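Local atomic coordinates of NADPH-ferredoxin reductase FprA (Mycobacterium tuberculosis, PDB entry 1LQT), a protein that catalyses electron transfer between NADPH and ferredoxin with the help of FAD, and may supply electrons to cytochrome P450 systems. Residues A7-G12 with D98-A103. Numbering follows the deposited sequence.
Sequences AIVGSG and DAVIYA. With FAD (flavin-adenine dinucleotide), chain H.
Two neighbouring parallel strands of the FAD-binding Rossmann-type fold meet here, and strand 4-9 runs on into the glycine-rich turn, Gly10 to Gly12, before helix 13-28. Ala7, Ile8 and Val9 pair with Val100, Ile101 and Tyr102. Four backbone hydrogen bonds join the two segments. Ala7 N donates to Ala99 O at 3.1 Å, and Ile101 N returns a bond to Ala7 O. Val9 N reaches Ile101 O at 2.8 Å. The last bond, Ala103 N to Val9 O, is more bent, 147° at the hydrogen.

On one face, Val9 and Tyr102 lie side by side. Val9 CG2 meets the tyrosine ring obliquely, 3.7 Å from Tyr102 CE2, and also touches Val100 CG1. Val9 CG1 stands anti to the backbone N (chi1 180°) and packs against the FAD adenine, 3.7 Å from FAD C2A. Helix 90-96 packs on this face, with Leu93 touching Val9, Val100 and Tyr102. Ile8 and Ile101 occupy the other face, where Ile8 packs on Ala15 and Ala19 of helix 13-28.

Past the strands, Gly10 CA comes within 3.3 Å of FAD O4B, and Gly12 CA lies 3.6 Å from FAD O5B. A water lies 2.8 Å from Ala103 O and 2.7 Å from FAD O1P, and accepts a weak bond from Gly12 N. The turns just past the two strands thus approach FAD through backbone atoms and a water, while Val9 adds an apolar contact to the adenine.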
loop_
_atom_site.group_PDB
_atom_site.type_symbol
_atom_site.label_atom_id
_atom_site.label_comp_id
_atom_site.label_asym_id
_atom_site.label_seq_id
_atom_site.Cartn_x
_atom_site.Cartn_y
_atom_site.Cartn_z
ATOM N N ALA A 7 -4.866 -5.844 21.675
ATOM C CA ALA A 7 -5.010 -4.638 20.859
ATOM C C ALA A 7 -4.301 -4.892 19.553
ATOM O O ALA A 7 -3.204 -5.444 19.526
ATOM C CB ALA A 7 -4.375 -3.440 21.520
ATOM N N ILE A 8 -4.931 -4.443 18.469
ATOM C CA ILE A 8 -4.324 -4.500 17.133
ATOM C C ILE A 8 -4.279 -3.076 16.641
ATOM O O ILE A 8 -5.293 -2.378 16.648
ATOM C CB ILE A 8 -5.110 -5.411 16.182
ATOM C CG1 ILE A 8 -5.185 -6.835 16.718
ATOM C CG2 ILE A 8 -4.469 -5.375 14.808
ATOM C CD1 ILE A 8 -6.033 -7.730 15.888
ATOM N N VAL A 9 -3.093 -2.630 16.229
ATOM C CA VAL A 9 -2.864 -1.267 15.766
ATOM C C VAL A 9 -2.802 -1.319 14.257
ATOM O O VAL A 9 -1.884 -1.876 13.669
ATOM C CB VAL A 9 -1.588 -0.679 16.375
ATOM C CG1 VAL A 9 -1.387 0.729 15.871
ATOM C CG2 VAL A 9 -1.685 -0.735 17.913
ATOM N N GLY A 10 -3.818 -0.729 13.634
ATOM C CA GLY A 10 -4.056 -0.800 12.219
ATOM C C GLY A 10 -5.239 -1.699 11.914
ATOM O O GLY A 10 -5.612 -2.561 12.713
ATOM N N SER A 11 -5.805 -1.509 10.711
ATOM C CA SER A 11 -7.042 -2.199 10.312
ATOM C C SER A 11 -7.014 -2.626 8.849
ATOM O O SER A 11 -8.060 -2.765 8.228
ATOM C CB SER A 11 -8.242 -1.322 10.610
ATOM O OG SER A 11 -8.273 -0.171 9.798
ATOM N N GLY A 12 -5.816 -2.831 8.319
ATOM C CA GLY A 12 -5.658 -3.405 7.006
ATOM C C GLY A 12 -5.725 -4.919 7.044
ATOM O O GLY A 12 -6.112 -5.536 8.032
ATOM N N ASP A 98 -3.171 -7.674 27.213
ATOM C CA ASP A 98 -2.279 -8.823 27.346
ATOM C C ASP A 98 -1.209 -8.853 26.274
ATOM O O ASP A 98 -0.071 -9.227 26.539
ATOM C CB ASP A 98 -3.069 -10.119 27.364
ATOM C CG ASP A 98 -3.943 -10.234 28.597
ATOM O OD1 ASP A 98 -5.180 -10.126 28.446
ATOM O OD2 ASP A 98 -3.414 -10.411 29.701
ATOM N N ALA A 99 -1.589 -8.468 25.054
ATOM C CA ALA A 99 -0.627 -8.368 23.960
ATOM C C ALA A 99 -1.131 -7.323 22.990
ATOM O O ALA A 99 -2.319 -7.026 22.940
ATOM C CB ALA A 99 -0.462 -9.685 23.281
ATOM N N VAL A 100 -0.186 -6.780 22.212
ATOM C CA VAL A 100 -0.473 -5.749 21.238
ATOM C C VAL A 100 0.185 -6.183 19.940
ATOM O O VAL A 100 1.347 -6.545 19.916
ATOM C CB VAL A 100 0.080 -4.386 21.671
ATOM C CG1 VAL A 100 -0.379 -3.297 20.717
ATOM C CG2 VAL A 100 -0.329 -4.037 23.130
ATOM N N ILE A 101 -0.588 -6.126 18.857
ATOM C CA ILE A 101 -0.093 -6.458 17.520
ATOM C C ILE A 101 -0.054 -5.189 16.688
ATOM O O ILE A 101 -1.079 -4.544 16.490
ATOM C CB ILE A 101 -0.976 -7.485 16.835
ATOM C CG1 ILE A 101 -1.132 -8.766 17.671
ATOM C CG2 ILE A 101 -0.429 -7.799 15.475
ATOM C CD1 ILE A 101 -2.072 -9.744 17.080
ATOM N N TYR A 102 1.138 -4.832 16.208
ATOM C CA TYR A 102 1.316 -3.707 15.307
ATOM C C TYR A 102 1.189 -4.191 13.874
ATOM O O TYR A 102 1.970 -5.010 13.413
ATOM C CB TYR A 102 2.670 -3.021 15.578
ATOM C CG TYR A 102 2.577 -2.273 16.869
ATOM C CD1 TYR A 102 2.810 -2.900 18.081
ATOM C CD2 TYR A 102 2.164 -0.950 16.909
ATOM C CE1 TYR A 102 2.598 -2.253 19.269
ATOM C CE2 TYR A 102 1.968 -0.290 18.096
ATOM C CZ TYR A 102 2.166 -0.946 19.274
ATOM O OH TYR A 102 1.909 -0.274 20.440
ATOM N N ALA A 103 0.207 -3.622 13.174
ATOM C CA ALA A 103 -0.165 -3.971 11.818
ATOM C C ALA A 103 -0.258 -2.675 11.011
ATOM O O ALA A 103 -1.217 -2.432 10.278
ATOM C CB ALA A 103 -1.485 -4.737 11.818
HETATM P PA FAD H . -1.953 -1.728 5.294
HETATM O O1A FAD H . -1.133 -0.585 4.849
HETATM O O2A FAD H . -2.990 -2.293 4.394
HETATM O O5B FAD H . -2.701 -1.326 6.650
HETATM C C5B FAD H . -2.003 -0.587 7.660
HETATM C C4B FAD H . -3.068 0.122 8.488
HETATM O O4B FAD H . -2.424 0.616 9.660
HETATM C C3B FAD H . -3.706 1.327 7.786
HETATM O O3B FAD H . -5.112 1.315 7.877
HETATM C C2B FAD H . -3.081 2.496 8.500
HETATM O O2B FAD H . -3.818 3.697 8.474
HETATM C C1B FAD H . -2.890 1.928 9.911
HETATM N N9A FAD H . -1.892 2.617 10.719
HETATM C C8A FAD H . -0.622 2.949 10.330
HETATM N N7A FAD H . 0.052 3.556 11.299
HETATM C C5A FAD H . -0.843 3.650 12.347
HETATM C C6A FAD H . -0.715 4.201 13.624
HETATM N N6A FAD H . 0.402 4.737 14.092
HETATM N N1A FAD H . -1.802 4.120 14.440
HETATM C C2A FAD H . -2.937 3.518 13.991
HETATM N N3A FAD H . -3.124 2.967 12.785
HETATM C C4A FAD H . -2.047 3.059 11.998
HETATM N N1 FAD H . -2.696 -6.469 -3.187
HETATM C C2 FAD H . -3.555 -7.246 -3.906
HETATM O O2 FAD H . -3.780 -8.397 -3.585
HETATM N N3 FAD H . -4.154 -6.710 -5.034
HETATM C C4 FAD H . -4.008 -5.414 -5.434
HETATM O O4 FAD H . -4.609 -4.980 -6.443
HETATM C C4X FAD H . -3.165 -4.608 -4.661
HETATM N N5 FAD H . -2.981 -3.281 -4.982
HETATM C C5X FAD H . -2.121 -2.514 -4.239
HETATM C C6 FAD H . -1.912 -1.199 -4.572
HETATM C C7 FAD H . -0.998 -0.405 -3.901
HETATM C C7M FAD H . -0.816 1.036 -4.290
HETATM C C8 FAD H . -0.297 -0.967 -2.827
HETATM C C8M FAD H . 0.726 -0.160 -2.076
HETATM C C9 FAD H . -0.514 -2.293 -2.461
HETATM C C9A FAD H . -1.421 -3.082 -3.154
HETATM N N10 FAD H . -1.638 -4.423 -2.818
HETATM C C10 FAD H . -2.522 -5.177 -3.549
HETATM C "C1'" FAD H . -0.969 -5.058 -1.645
HETATM C "C2'" FAD H . -1.785 -4.869 -0.368
HETATM O "O2'" FAD H . -2.187 -3.524 -0.299
HETATM C "C3'" FAD H . -0.922 -5.231 0.856
HETATM O "O3'" FAD H . -0.535 -6.601 0.813
HETATM C "C4'" FAD H . -1.622 -5.107 2.209
HETATM O "O4'" FAD H . -2.544 -4.021 2.223
HETATM C "C5'" FAD H . -0.595 -4.932 3.328
HETATM O "O5'" FAD H . -1.346 -5.040 4.544
HETATM P P FAD H . -0.897 -4.426 5.937
HETATM O O1P FAD H . -1.978 -4.825 6.866
HETATM O O2P FAD H . 0.507 -4.778 6.307
HETATM O O3P FAD H . -0.875 -2.853 5.738
HETATM O O HOH W 1 -3.272 -3.799 9.035
#